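Local coordinates for protein putative protease (PDB 3KD4) that is of unknown function but is probably an exported hydrolase, possibly a protease, at residues L155-A166 against I174-R182; V204-L215 against L315-I325. One frame throughout, in Å; residues are numbered along the deposited sequence.

Contact 1 (L155-A166 against I174-R182). With PO4 (phosphate ion), chain D.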
ATOM      1  N   LEU A 155      23.756   5.433  14.010  1.00 18.68           N
ATOM      2  CA  LEU A 155      22.726   6.071  13.243  1.00 18.18           C
ATOM      3  C   LEU A 155      23.007   5.817  11.761  1.00 18.72           C
ATOM      4  O   LEU A 155      24.096   6.070  11.272  1.00 18.87           O
ATOM      5  CB  LEU A 155      22.629   7.560  13.570  1.00 17.82           C
ATOM      6  CG  LEU A 155      21.649   8.379  12.721  1.00 18.37           C
ATOM      7  CD1 LEU A 155      20.242   7.930  12.948  1.00 18.52           C
ATOM      8  CD2 LEU A 155      21.785   9.876  13.035  1.00 19.66           C
ATOM      9  N   ALA A 156      22.049   5.222  11.075  1.00 18.18           N
ATOM     10  CA  ALA A 156      22.109   5.166   9.614  1.00 18.74           C
ATOM     11  C   ALA A 156      20.957   6.032   9.128  1.00 19.16           C
ATOM     12  O   ALA A 156      19.854   5.970   9.666  1.00 17.93           O
ATOM     13  CB  ALA A 156      21.994   3.727   9.109  1.00 18.80           C
ATOM     14  N   CYS A 157      21.244   6.893   8.160  1.00 20.97           N
ATOM     15  CA  CYS A 157      20.209   7.754   7.623  0.70 21.35           C
ATOM     16  C   CYS A 157      20.472   8.055   6.163  1.00 22.76           C
ATOM     17  O   CYS A 157      21.632   8.084   5.687  1.00 22.91           O
ATOM     18  CB  CYS A 157      20.082   9.045   8.455  0.70 21.40           C
ATOM     19  SG  CYS A 157      21.649   9.879   8.879  0.70 19.79           S
ATOM     20  N   GLY A 158      19.378   8.261   5.454  1.00 23.84           N
ATOM     21  CA  GLY A 158      19.454   8.600   4.062  1.00 24.29           C
ATOM     22  C   GLY A 158      18.224   9.365   3.634  1.00 23.88           C
ATOM     23  O   GLY A 158      17.116   9.076   4.074  1.00 21.94           O
ATOM     24  N   LEU A 159      18.455  10.314   2.743  1.00 23.43           N
ATOM     25  CA  LEU A 159      17.386  11.026   2.095  1.00 24.15           C
ATOM     26  C   LEU A 159      17.263  10.423   0.697  1.00 24.13           C
ATOM     27  O   LEU A 159      18.150  10.566  -0.117  1.00 26.07           O
ATOM     28  CB  LEU A 159      17.762  12.513   2.058  1.00 24.07           C
ATOM     29  CG  LEU A 159      16.756  13.464   1.441  1.00 25.38           C
ATOM     30  CD1 LEU A 159      15.439  13.347   2.200  1.00 26.51           C
ATOM     31  CD2 LEU A 159      17.259  14.914   1.416  1.00 20.58           C
ATOM     32  N   TYR A 160      16.189   9.705   0.440  1.00 23.40           N
ATOM     33  CA  TYR A 160      15.918   9.113  -0.865  1.00 23.33           C
ATOM     34  C   TYR A 160      15.071  10.044  -1.695  1.00 23.44           C
ATOM     35  O   TYR A 160      14.166  10.708  -1.171  1.00 22.14           O
ATOM     36  CB  TYR A 160      15.132   7.815  -0.707  1.00 23.67           C
ATOM     37  CG  TYR A 160      15.949   6.708  -0.129  1.00 23.50           C
ATOM     38  CD1 TYR A 160      16.190   6.645   1.244  1.00 20.49           C
ATOM     39  CD2 TYR A 160      16.549   5.752  -0.973  1.00 23.97           C
ATOM     40  CE1 TYR A 160      16.984   5.620   1.799  1.00 20.05           C
ATOM     41  CE2 TYR A 160      17.351   4.731  -0.454  1.00 24.07           C
ATOM     42  CZ  TYR A 160      17.548   4.659   0.932  1.00 24.79           C
ATOM     43  OH  TYR A 160      18.336   3.662   1.426  1.00 22.46           O
ATOM     44  N   GLY A 161      15.331  10.037  -3.003  1.00 22.88           N
ATOM     45  CA  GLY A 161      14.605  10.871  -3.944  1.00 22.72           C
ATOM     46  C   GLY A 161      14.983  12.334  -3.936  1.00 21.74           C
ATOM     47  O   GLY A 161      14.230  13.170  -4.392  1.00 21.60           O
ATOM     48  N   SER A 162      16.177  12.648  -3.474  1.00 21.95           N
ATOM     49  CA  SER A 162      16.643  14.027  -3.452  1.00 22.12           C
ATOM     50  C   SER A 162      18.150  13.977  -3.372  1.00 22.88           C
ATOM     51  O   SER A 162      18.671  13.153  -2.671  1.00 23.55           O
ATOM     52  CB  SER A 162      16.142  14.748  -2.197  1.00 21.81           C
ATOM     53  OG  SER A 162      16.808  15.989  -2.083  1.00 20.72           O
ATOM     54  N   PRO A 163      18.847  14.869  -4.064  1.00 23.39           N
ATOM     55  CA  PRO A 163      20.307  14.898  -3.957  1.00 23.72           C
ATOM     56  C   PRO A 163      20.851  15.723  -2.793  1.00 23.67           C
ATOM     57  O   PRO A 163      22.056  15.818  -2.633  1.00 24.53           O
ATOM     58  CB  PRO A 163      20.725  15.517  -5.297  1.00 23.75           C
ATOM     59  CG  PRO A 163      19.622  16.471  -5.633  1.00 23.74           C
ATOM     60  CD  PRO A 163      18.337  15.861  -5.031  1.00 24.08           C
ATOM     61  N   VAL A 164      19.989  16.300  -1.959  1.00 23.35           N
ATOM     62  CA  VAL A 164      20.432  17.182  -0.897  1.00 23.09           C
ATOM     63  C   VAL A 164      21.301  16.419   0.093  1.00 23.27           C
ATOM     64  O   VAL A 164      20.995  15.303   0.473  1.00 22.55           O
ATOM     65  CB  VAL A 164      19.232  17.876  -0.206  1.00 24.09           C
ATOM     66  CG1 VAL A 164      19.662  18.577   1.093  1.00 22.03           C
ATOM     67  CG2 VAL A 164      18.574  18.866  -1.207  1.00 22.41           C
ATOM     68  N   LYS A 165      22.420  17.025   0.460  1.00 24.42           N
ATOM     69  CA  LYS A 165      23.406  16.397   1.351  1.00 25.21           C
ATOM     70  C   LYS A 165      23.141  16.700   2.832  1.00 24.19           C
ATOM     71  O   LYS A 165      22.730  17.802   3.167  1.00 24.16           O
ATOM     72  CB  LYS A 165      24.792  16.915   0.978  1.00 26.27           C
ATOM     73  CG  LYS A 165      25.277  16.478  -0.413  1.00 30.93           C
ATOM     74  CD  LYS A 165      25.689  14.991  -0.442  1.00 36.85           C
ATOM     75  CE  LYS A 165      24.525  14.036  -0.755  1.00 39.74           C
ATOM     76  NZ  LYS A 165      24.649  12.649  -0.130  1.00 41.41           N
ATOM     77  N   ALA A 166      23.355  15.699   3.685  1.00 23.86           N
ATOM     78  CA  ALA A 166      23.283  15.818   5.132  1.00 23.90           C
ATOM     79  C   ALA A 166      24.280  16.843   5.649  1.00 24.76           C
ATOM     80  O   ALA A 166      25.400  16.867   5.196  1.00 26.00           O
ATOM     81  CB  ALA A 166      23.574  14.454   5.765  1.00 23.20           C
ATOM     82  N   ILE A 174      25.451  15.260  21.917  1.00 16.33           N
ATOM     83  CA  ILE A 174      24.405  14.864  20.978  1.00 15.80           C
ATOM     84  C   ILE A 174      24.949  14.956  19.558  1.00 16.04           C
ATOM     85  O   ILE A 174      25.665  15.883  19.188  1.00 16.77           O
ATOM     86  CB  ILE A 174      23.146  15.759  21.092  1.00 16.28           C
ATOM     87  CG1 ILE A 174      22.501  15.637  22.479  1.00 17.03           C
ATOM     88  CG2 ILE A 174      22.098  15.436  19.971  1.00 14.44           C
ATOM     89  CD1 ILE A 174      21.710  16.871  22.870  1.00 16.38           C
ATOM     90  N   LYS A 175      24.586  13.969  18.761  1.00 16.33           N
ATOM     91  CA  LYS A 175      24.949  13.913  17.374  1.00 17.90           C
ATOM     92  C   LYS A 175      23.670  14.288  16.583  1.00 17.81           C
ATOM     93  O   LYS A 175      22.606  13.688  16.783  1.00 16.78           O
ATOM     94  CB  LYS A 175      25.446  12.489  17.097  1.00 18.81           C
ATOM     95  CG  LYS A 175      25.348  12.013  15.714  1.00 22.95           C
ATOM     96  CD  LYS A 175      26.183  10.735  15.500  1.00 25.27           C
ATOM     97  CE  LYS A 175      25.560   9.482  16.127  1.00 24.83           C
ATOM     98  NZ  LYS A 175      26.426   8.290  15.872  1.00 24.33           N
ATOM     99  N   GLU A 176      23.771  15.309  15.741  1.00 18.44           N
ATOM    100  CA  GLU A 176      22.638  15.776  14.970  0.50 19.02           C
ATOM    101  C   GLU A 176      22.959  15.809  13.483  1.00 19.06           C
ATOM    102  O   GLU A 176      24.075  16.148  13.081  1.00 18.79           O
ATOM    103  CB  GLU A 176      22.227  17.169  15.430  0.50 19.77           C
ATOM    104  CG  GLU A 176      21.051  17.707  14.664  0.50 22.21           C
ATOM    105  CD  GLU A 176      20.676  19.073  15.122  0.50 26.37           C
ATOM    106  OE1 GLU A 176      21.234  19.516  16.151  0.50 28.96           O
ATOM    107  OE2 GLU A 176      19.823  19.700  14.448  0.50 29.88           O
ATOM    108  N   VAL A 177      21.977  15.436  12.660  1.00 18.28           N
ATOM    109  CA  VAL A 177      22.123  15.544  11.236  1.00 19.07           C
ATOM    110  C   VAL A 177      20.862  16.221  10.701  1.00 18.45           C
ATOM    111  O   VAL A 177      19.744  15.956  11.181  1.00 17.15           O
ATOM    112  CB  VAL A 177      22.377  14.168  10.579  1.00 20.26           C
ATOM    113  CG1 VAL A 177      21.289  13.181  10.929  1.00 24.12           C
ATOM    114  CG2 VAL A 177      22.504  14.284   9.089  1.00 20.50           C
ATOM    115  N   HIS A 178      21.048  17.117   9.749  1.00 16.64           N
ATOM    116  CA  HIS A 178      19.931  17.817   9.186  1.00 17.34           C
ATOM    117  C   HIS A 178      20.057  17.996   7.695  1.00 16.49           C
ATOM    118  O   HIS A 178      21.166  17.960   7.151  1.00 15.52           O
ATOM    119  CB  HIS A 178      19.655  19.160   9.900  1.00 17.51           C
ATOM    120  CG  HIS A 178      20.769  20.157   9.837  1.00 18.91           C
ATOM    121  ND1 HIS A 178      21.754  20.252  10.801  1.00 20.89           N
ATOM    122  CD2 HIS A 178      21.025  21.146   8.944  1.00 23.02           C
ATOM    123  CE1 HIS A 178      22.572  21.246  10.497  1.00 22.28           C
ATOM    124  NE2 HIS A 178      22.163  21.797   9.370  1.00 20.99           N
ATOM    125  N   TRP A 179      18.903  18.163   7.046  1.00 16.35           N
ATOM    126  CA  TRP A 179      18.857  18.443   5.629  1.00 17.17           C
ATOM    127  C   TRP A 179      17.867  19.592   5.376  1.00 17.44           C
ATOM    128  O   TRP A 179      16.875  19.713   6.100  1.00 16.14           O
ATOM    129  CB  TRP A 179      18.334  17.215   4.876  1.00 17.63           C
ATOM    130  CG  TRP A 179      19.067  15.947   4.992  1.00 18.47           C
ATOM    131  CD1 TRP A 179      19.794  15.358   4.006  1.00 19.61           C
ATOM    132  CD2 TRP A 179      19.085  15.025   6.109  1.00 17.87           C
ATOM    133  NE1 TRP A 179      20.291  14.154   4.434  1.00 19.88           N
ATOM    134  CE2 TRP A 179      19.862  13.911   5.710  1.00 20.52           C
ATOM    135  CE3 TRP A 179      18.519  15.025   7.377  1.00 18.88           C
ATOM    136  CZ2 TRP A 179      20.120  12.829   6.558  1.00 19.12           C
ATOM    137  CZ3 TRP A 179      18.767  13.946   8.227  1.00 19.44           C
ATOM    138  CH2 TRP A 179      19.567  12.868   7.815  1.00 20.33           C
ATOM    139  N   THR A 180      18.091  20.355   4.291  1.00 16.58           N
ATOM    140  CA  THR A 180      17.154  21.380   3.864  1.00 16.98           C
ATOM    141  C   THR A 180      16.788  21.174   2.404  1.00 17.13           C
ATOM    142  O   THR A 180      17.653  21.164   1.529  1.00 16.58           O
ATOM    143  CB  THR A 180      17.711  22.771   4.105  1.00 17.79           C
ATOM    144  OG1 THR A 180      17.984  22.915   5.504  1.00 18.91           O
ATOM    145  CG2 THR A 180      16.683  23.864   3.692  1.00 16.79           C
ATOM    146  N   LEU A 181      15.516  20.883   2.133  1.00 17.64           N
ATOM    147  CA  LEU A 181      15.067  20.702   0.749  1.00 17.79           C
ATOM    148  C   LEU A 181      14.248  21.937   0.373  1.00 18.53           C
ATOM    149  O   LEU A 181      13.562  22.518   1.222  1.00 17.78           O
ATOM    150  CB  LEU A 181      14.236  19.431   0.608  1.00 18.42           C
ATOM    151  CG  LEU A 181      14.801  18.039   0.929  1.00 18.98           C
ATOM    152  CD1 LEU A 181      15.004  17.792   2.437  1.00 15.76           C
ATOM    153  CD2 LEU A 181      13.852  16.972   0.333  1.00 17.19           C
ATOM    154  N   ARG A 182      14.365  22.387  -0.876  1.00 19.13           N
ATOM    155  CA  ARG A 182      13.631  23.538  -1.346  1.00 19.53           C
ATOM    156  C   ARG A 182      12.863  23.220  -2.592  1.00 19.27           C
ATOM    157  O   ARG A 182      13.300  22.444  -3.433  1.00 18.40           O
ATOM    158  CB  ARG A 182      14.570  24.700  -1.615  1.00 20.56           C
ATOM    159  CG  ARG A 182      15.381  25.049  -0.370  1.00 22.13           C
ATOM    160  CD  ARG A 182      16.242  26.264  -0.578  1.00 25.79           C
ATOM    161  NE  ARG A 182      16.951  26.564   0.656  1.00 28.47           N
ATOM    162  CZ  ARG A 182      16.411  27.191   1.700  1.00 30.72           C
ATOM    163  NH1 ARG A 182      15.164  27.649   1.670  1.00 32.68           N
ATOM    164  NH2 ARG A 182      17.130  27.383   2.785  1.00 32.10           N
TER
HETATM  165  P   PO4 D   3      29.613   9.313  17.516  0.50 45.19           P
HETATM  166  O1  PO4 D   3      29.349  10.627  18.209  0.50 44.58           O
HETATM  167  O2  PO4 D   3      28.398   8.437  17.724  0.50 42.53           O
HETATM  168  O3  PO4 D   3      29.828   9.555  16.041  0.50 43.57           O
HETATM  169  O4  PO4 D   3      30.842   8.673  18.104  0.50 43.87           O
HETATM  170  O   HOH W   1      26.557   6.026  13.466  1.00 22.52           O
HETATM  171  O   HOH W   2      20.920  20.216   3.627  1.00 21.36           O
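L155 and L159 press onto V177, W179 and L181 where two β-sheets pack face to face: strand 156-160, an outer strand of a three-stranded antiparallel sheet, lies over strand 174-184 of the large mixed sheet. The strand axes run parallel 9.4 Å apart, and no direct hydrogen bond links the segments.

Apolar contacts carry most of the interface. The L159 and L181 side chains meet tip to tip, CD2 of L159 standing 3.8 Å from CD1 of L181. That same CD2 also touches W179 CD1, because CG of L159 is anti to its backbone N (chi1 -179°) and swings the isopropyl end down between W179 and L181. Nearer the strand start, CG1 of V177 meets L155 CD2.

Aromatic contacts centre on the W179 indole. Past the turn, A166 lies over one face, its CA making a CH-pi contact 3.8 Å from the centroid of the five-membered ring. V177 CG2 covers the same face near the rim, wedged tightly against A166 CB. C157 has two conformers; in one, SG meets V177 CG1 and the edge of the W179 six-membered ring, so both contacts are tentative.

Water joins the segments at both ends: water 2 bridges K165 O and T180 N, and water 1 accepts from L155 N and, weakly, from K175 NZ. K175, also bonded to T153 O, donates from NZ to O2 of a phosphate ion, probably from the crystallisation liquor, at 2.7 Å.

Contact 2 (V204-L215 against L315-I325)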
ATOM      1  N   VAL A 204      14.758   8.216   5.556  1.00 16.93           N
ATOM      2  CA  VAL A 204      14.767   6.900   6.198  1.00 17.21           C
ATOM      3  C   VAL A 204      15.981   6.840   7.102  1.00 17.68           C
ATOM      4  O   VAL A 204      17.090   7.195   6.698  1.00 18.25           O
ATOM      5  CB  VAL A 204      14.792   5.758   5.158  1.00 18.66           C
ATOM      6  CG1 VAL A 204      14.791   4.343   5.837  1.00 17.14           C
ATOM      7  CG2 VAL A 204      13.628   5.951   4.172  1.00 17.82           C
ATOM      8  N   ALA A 205      15.755   6.413   8.339  1.00 16.43           N
ATOM      9  CA  ALA A 205      16.806   6.427   9.347  1.00 15.76           C
ATOM     10  C   ALA A 205      16.485   5.461  10.458  1.00 15.67           C
ATOM     11  O   ALA A 205      15.298   5.168  10.764  1.00 15.21           O
ATOM     12  CB  ALA A 205      17.036   7.877   9.927  1.00 14.83           C
ATOM     13  N   SER A 206      17.552   4.998  11.107  1.00 15.44           N
ATOM     14  CA  SER A 206      17.451   3.990  12.146  1.00 14.72           C
ATOM     15  C   SER A 206      18.612   4.061  13.109  1.00 14.03           C
ATOM     16  O   SER A 206      19.750   4.275  12.688  1.00 14.98           O
ATOM     17  CB  SER A 206      17.441   2.599  11.490  1.00 15.46           C
ATOM     18  OG  SER A 206      17.505   1.554  12.427  1.00 14.18           O
ATOM     19  N   THR A 207      18.326   3.826  14.392  1.00 14.01           N
ATOM     20  CA  THR A 207      19.356   3.639  15.393  1.00 13.44           C
ATOM     21  C   THR A 207      19.515   2.189  15.814  1.00 14.99           C
ATOM     22  O   THR A 207      20.266   1.907  16.747  1.00 14.64           O
ATOM     23  CB  THR A 207      19.156   4.550  16.637  1.00 14.08           C
ATOM     24  OG1 THR A 207      17.971   4.195  17.324  1.00 12.50           O
ATOM     25  CG2 THR A 207      19.152   6.078  16.251  1.00 11.67           C
ATOM     26  N   TYR A 208      18.847   1.243  15.139  1.00 14.88           N
ATOM     27  CA  TYR A 208      19.211  -0.147  15.365  1.00 14.73           C
ATOM     28  C   TYR A 208      20.670  -0.359  14.852  1.00 15.89           C
ATOM     29  O   TYR A 208      21.145   0.380  14.018  1.00 15.36           O
ATOM     30  CB  TYR A 208      18.299  -1.077  14.583  1.00 14.75           C
ATOM     31  CG  TYR A 208      16.878  -1.219  15.107  1.00 14.39           C
ATOM     32  CD1 TYR A 208      16.599  -2.019  16.185  1.00 15.89           C
ATOM     33  CD2 TYR A 208      15.810  -0.584  14.461  1.00 14.58           C
ATOM     34  CE1 TYR A 208      15.284  -2.192  16.629  1.00 15.71           C
ATOM     35  CE2 TYR A 208      14.550  -0.744  14.891  1.00 15.71           C
ATOM     36  CZ  TYR A 208      14.288  -1.574  15.953  1.00 14.17           C
ATOM     37  OH  TYR A 208      13.019  -1.713  16.364  1.00 17.30           O
ATOM     38  N   PRO A 209      21.361  -1.398  15.323  1.00 15.33           N
ATOM     39  CA  PRO A 209      22.729  -1.634  14.901  1.00 16.48           C
ATOM     40  C   PRO A 209      22.837  -1.927  13.406  1.00 16.32           C
ATOM     41  O   PRO A 209      23.882  -1.648  12.790  1.00 17.39           O
ATOM     42  CB  PRO A 209      23.131  -2.867  15.699  1.00 16.79           C
ATOM     43  CG  PRO A 209      22.197  -2.858  16.912  1.00 16.67           C
ATOM     44  CD  PRO A 209      20.931  -2.299  16.394  1.00 16.14           C
ATOM     45  N   SER A 210      21.779  -2.511  12.863  1.00 15.59           N
ATOM     46  CA  SER A 210      21.677  -2.856  11.449  1.00 14.60           C
ATOM     47  C   SER A 210      20.233  -3.203  11.125  1.00 14.19           C
ATOM     48  O   SER A 210      19.428  -3.495  12.016  1.00 13.78           O
ATOM     49  CB  SER A 210      22.561  -4.073  11.154  1.00 15.28           C
ATOM     50  OG  SER A 210      22.028  -5.268  11.715  1.00 14.59           O
ATOM     51  N   GLY A 211      19.919  -3.252   9.838  1.00 15.55           N
ATOM     52  CA  GLY A 211      18.586  -3.703   9.368  1.00 15.85           C
ATOM     53  C   GLY A 211      18.282  -5.102   9.847  1.00 16.43           C
ATOM     54  O   GLY A 211      17.194  -5.406  10.292  1.00 16.34           O
ATOM     55  N   LYS A 212      19.283  -5.960   9.773  1.00 17.46           N
ATOM     56  CA  LYS A 212      19.156  -7.330  10.249  1.00 17.30           C
ATOM     57  C   LYS A 212      18.834  -7.377  11.744  1.00 16.69           C
ATOM     58  O   LYS A 212      18.002  -8.191  12.174  1.00 16.93           O
ATOM     59  CB  LYS A 212      20.462  -8.079   9.938  1.00 18.08           C
ATOM     60  CG  LYS A 212      20.633  -9.441  10.516  1.00 23.90           C
ATOM     61  CD  LYS A 212      21.892 -10.172   9.962  1.00 28.03           C
ATOM     62  CE  LYS A 212      21.647 -10.742   8.556  1.00 32.12           C
ATOM     63  NZ  LYS A 212      22.878 -11.397   7.954  1.00 33.89           N
ATOM     64  N   ALA A 213      19.532  -6.564  12.538  1.00 16.68           N
ATOM     65  CA  ALA A 213      19.283  -6.470  13.978  1.00 16.27           C
ATOM     66  C   ALA A 213      17.857  -5.958  14.282  1.00 15.48           C
ATOM     67  O   ALA A 213      17.214  -6.443  15.203  1.00 15.08           O
ATOM     68  CB  ALA A 213      20.338  -5.582  14.700  1.00 16.56           C
ATOM     69  N   ALA A 214      17.376  -5.008  13.498  1.00 14.86           N
ATOM     70  CA  ALA A 214      16.003  -4.536  13.608  1.00 15.14           C
ATOM     71  C   ALA A 214      15.016  -5.709  13.449  1.00 15.59           C
ATOM     72  O   ALA A 214      14.099  -5.913  14.268  1.00 15.26           O
ATOM     73  CB  ALA A 214      15.731  -3.425  12.604  1.00 13.82           C
ATOM     74  N   LEU A 215      15.211  -6.494  12.397  1.00 16.52           N
ATOM     75  CA  LEU A 215      14.364  -7.671  12.130  1.00 16.48           C
ATOM     76  C   LEU A 215      14.490  -8.742  13.222  1.00 16.79           C
ATOM     77  O   LEU A 215      13.485  -9.325  13.643  1.00 16.47           O
ATOM     78  CB  LEU A 215      14.693  -8.245  10.739  1.00 15.93           C
ATOM     79  CG  LEU A 215      14.373  -7.311   9.556  1.00 17.01           C
ATOM     80  CD1 LEU A 215      14.904  -7.850   8.209  1.00 16.68           C
ATOM     81  CD2 LEU A 215      12.858  -7.001   9.483  1.00 16.41           C
ATOM     82  N   LEU A 315      15.375   0.705  -1.568  1.00 26.10           N
ATOM     83  CA  LEU A 315      15.951   1.051  -0.269  1.00 25.25           C
ATOM     84  C   LEU A 315      17.152   0.195   0.095  1.00 23.05           C
ATOM     85  O   LEU A 315      17.195  -1.008  -0.191  1.00 21.40           O
ATOM     86  CB  LEU A 315      14.946   0.817   0.831  1.00 25.96           C
ATOM     87  CG  LEU A 315      13.816   1.770   1.062  1.00 31.09           C
ATOM     88  CD1 LEU A 315      13.102   1.180   2.298  1.00 31.97           C
ATOM     89  CD2 LEU A 315      14.295   3.226   1.283  1.00 31.48           C
ATOM     90  N   ASP A 316      18.092   0.805   0.794  1.00 21.19           N
ATOM     91  CA  ASP A 316      19.179   0.050   1.378  1.00 20.90           C
ATOM     92  C   ASP A 316      18.671  -0.524   2.671  1.00 19.85           C
ATOM     93  O   ASP A 316      18.577   0.181   3.666  1.00 20.10           O
ATOM     94  CB  ASP A 316      20.371   0.956   1.626  1.00 21.86           C
ATOM     95  CG  ASP A 316      21.505   0.240   2.381  1.00 22.28           C
ATOM     96  OD1 ASP A 316      21.393  -0.945   2.747  1.00 24.55           O
ATOM     97  OD2 ASP A 316      22.492   0.914   2.634  1.00 22.64           O
ATOM     98  N   THR A 317      18.323  -1.800   2.657  1.00 19.09           N
ATOM     99  CA  THR A 317      17.691  -2.420   3.814  1.00 19.69           C
ATOM    100  C   THR A 317      18.700  -2.724   4.945  1.00 20.04           C
ATOM    101  O   THR A 317      18.287  -3.019   6.046  1.00 19.02           O
ATOM    102  CB  THR A 317      16.863  -3.679   3.440  1.00 19.23           C
ATOM    103  OG1 THR A 317      17.701  -4.640   2.819  1.00 19.74           O
ATOM    104  CG2 THR A 317      15.749  -3.292   2.469  1.00 20.67           C
ATOM    105  N   ASP A 318      19.995  -2.587   4.697  1.00 19.09           N
ATOM    106  CA  ASP A 318      20.972  -2.625   5.801  1.00 19.56           C
ATOM    107  C   ASP A 318      20.828  -1.392   6.684  1.00 19.51           C
ATOM    108  O   ASP A 318      21.155  -1.412   7.880  1.00 19.60           O
ATOM    109  CB  ASP A 318      22.391  -2.670   5.238  1.00 19.20           C
ATOM    110  CG  ASP A 318      22.716  -3.994   4.622  1.00 21.29           C
ATOM    111  OD1 ASP A 318      22.244  -5.009   5.195  1.00 21.59           O
ATOM    112  OD2 ASP A 318      23.487  -4.002   3.635  1.00 21.17           O
ATOM    113  N   ALA A 319      20.342  -0.306   6.093  1.00 19.44           N
ATOM    114  CA  ALA A 319      20.296   1.011   6.770  1.00 20.22           C
ATOM    115  C   ALA A 319      18.893   1.430   7.157  1.00 21.49           C
ATOM    116  O   ALA A 319      18.667   2.600   7.489  1.00 24.53           O
ATOM    117  CB  ALA A 319      20.903   2.104   5.864  1.00 19.53           C
ATOM    118  N   CYS A 320      17.906   0.561   7.060  1.00 21.51           N
ATOM    119  CA  CYS A 320      16.631   0.978   7.584  1.00 22.65           C
ATOM    120  C   CYS A 320      16.123   0.107   8.716  1.00 20.70           C
ATOM    121  O   CYS A 320      16.672  -0.945   8.998  1.00 20.17           O
ATOM    122  CB  CYS A 320      15.630   1.132   6.514  1.00 24.10           C
ATOM    123  SG  CYS A 320      15.234  -0.400   5.768  1.00 31.29           S
ATOM    124  N   GLY A 321      15.116   0.622   9.409  1.00 18.93           N
ATOM    125  CA  GLY A 321      14.468  -0.086  10.515  1.00 18.23           C
ATOM    126  C   GLY A 321      13.146  -0.683  10.048  1.00 18.17           C
ATOM    127  O   GLY A 321      12.949  -1.035   8.867  1.00 19.12           O
ATOM    128  N   LEU A 322      12.236  -0.805  10.981  1.00 17.81           N
ATOM    129  CA  LEU A 322      10.939  -1.422  10.728  1.00 17.12           C
ATOM    130  C   LEU A 322       9.939  -0.458  10.078  1.00 16.80           C
ATOM    131  O   LEU A 322       8.982  -0.898   9.437  1.00 16.72           O
ATOM    132  CB  LEU A 322      10.406  -1.980  12.051  1.00 16.82           C
ATOM    133  CG  LEU A 322      11.301  -3.002  12.797  1.00 18.80           C
ATOM    134  CD1 LEU A 322      10.576  -3.507  14.080  1.00 14.93           C
ATOM    135  CD2 LEU A 322      11.771  -4.199  11.931  1.00 16.60           C
ATOM    136  N   ALA A 323      10.169   0.843  10.209  1.00 15.99           N
ATOM    137  CA  ALA A 323       9.251   1.860   9.684  1.00 16.84           C
ATOM    138  C   ALA A 323       9.169   1.822   8.169  1.00 17.73           C
ATOM    139  O   ALA A 323       8.142   2.141   7.620  1.00 18.28           O
ATOM    140  CB  ALA A 323       9.611   3.320  10.206  1.00 15.39           C
ATOM    141  N   ALA A 324      10.223   1.369   7.502  1.00 18.25           N
ATOM    142  CA  ALA A 324      10.229   1.232   6.060  1.00 18.15           C
ATOM    143  C   ALA A 324       9.483  -0.053   5.561  1.00 18.87           C
ATOM    144  O   ALA A 324       9.311  -0.208   4.359  1.00 19.19           O
ATOM    145  CB  ALA A 324      11.678   1.227   5.554  1.00 18.93           C
ATOM    146  N   ILE A 325       9.047  -0.953   6.456  1.00 18.85           N
ATOM    147  CA  ILE A 325       8.340  -2.170   6.032  1.00 18.31           C
ATOM    148  C   ILE A 325       6.945  -1.773   5.510  1.00 20.95           C
ATOM    149  O   ILE A 325       6.232  -1.041   6.189  1.00 21.09           O
ATOM    150  CB  ILE A 325       8.227  -3.187   7.153  1.00 18.17           C
ATOM    151  CG1 ILE A 325       9.628  -3.667   7.578  1.00 16.43           C
ATOM    152  CG2 ILE A 325       7.317  -4.404   6.754  1.00 15.30           C
ATOM    153  CD1 ILE A 325       9.641  -4.555   8.849  1.00 16.14           C
TER
HETATM  154  O   HOH W   3      18.788   4.827   5.894  1.00 23.43           O
HETATM  155  O   HOH W   4      18.510  -0.502  11.025  1.00 24.65           O
HETATM  156  O   HOH W   5      15.130  -3.471   8.952  1.00 39.61           O
HETATM  157  O   HOH W   6      21.736  -5.589   7.912  1.00 18.65           O
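The Y208 ring crosses the L322 side chain at about a right angle, with its OH 3.8 Å from L322 CD1. One face of the ring takes the methyl of A214, whose CB lies 3.4 Å above the plane toward the rim, while S206 OG sits in plane at the edge. G321 CA approaches obliquely. S206 OG is held there by accepting from Y208 N, closing an ST turn.

Backbone meets backbone at the helix start. G211 N donates to D318 O over 3.0 Å, coming from above the carbonyl plane. G211 CA adds CA-H...O contacts to T317 O and C320 O, the bare CA letting the two backbones come this close. S210, the N-cap, accepts from A213 N through OG, and D316 OD1 closes an Asx turn with D318 N.

Waters bridge several more backbone and side-chain polar atoms. Water 3 donates to V204 O and A319 O, and water 4 joins S206 OG to C320 O. At the more open side, water 6 connects K212 N with D318 OD1.

V204 CG1, anti to its own N (chi1 -180°), is pushed tightly against C320 CB at 3.4 Å, while its CG2 meets L315 CD2. L322 CD2 reaches A214 and L215, and L215 CD2 continues to I325 CD1.

The loop thus fills the corner where strand 202-206 gives way to helix 211-222. D129, of strand 129-133, holds the L322 and A323 amides, and Y311, on strand 305-312, backs L215 and C320.

How the contacts relate
Contact 2 is the more buried of the two, whereas contact 1 is only partly buried, with a phosphate ion, probably from the crystallisation liquor, at one end. They share one three-stranded sheet: strand 156-160 of contact 1 pairs with strand 202-206 of contact 2 through G158 N to V204 O and A156 O to S206 N, both probable hydrogen bonds, and Y160 packs on L315. Their chemistry follows their place. Contact 1 is sheet on sheet, with apolar and aromatic packing and water at its rim. Contact 2 joins the strand and helix to an irregular loop about 100 residues later, so backbone carbonyls, turns and bridging waters do more of the work.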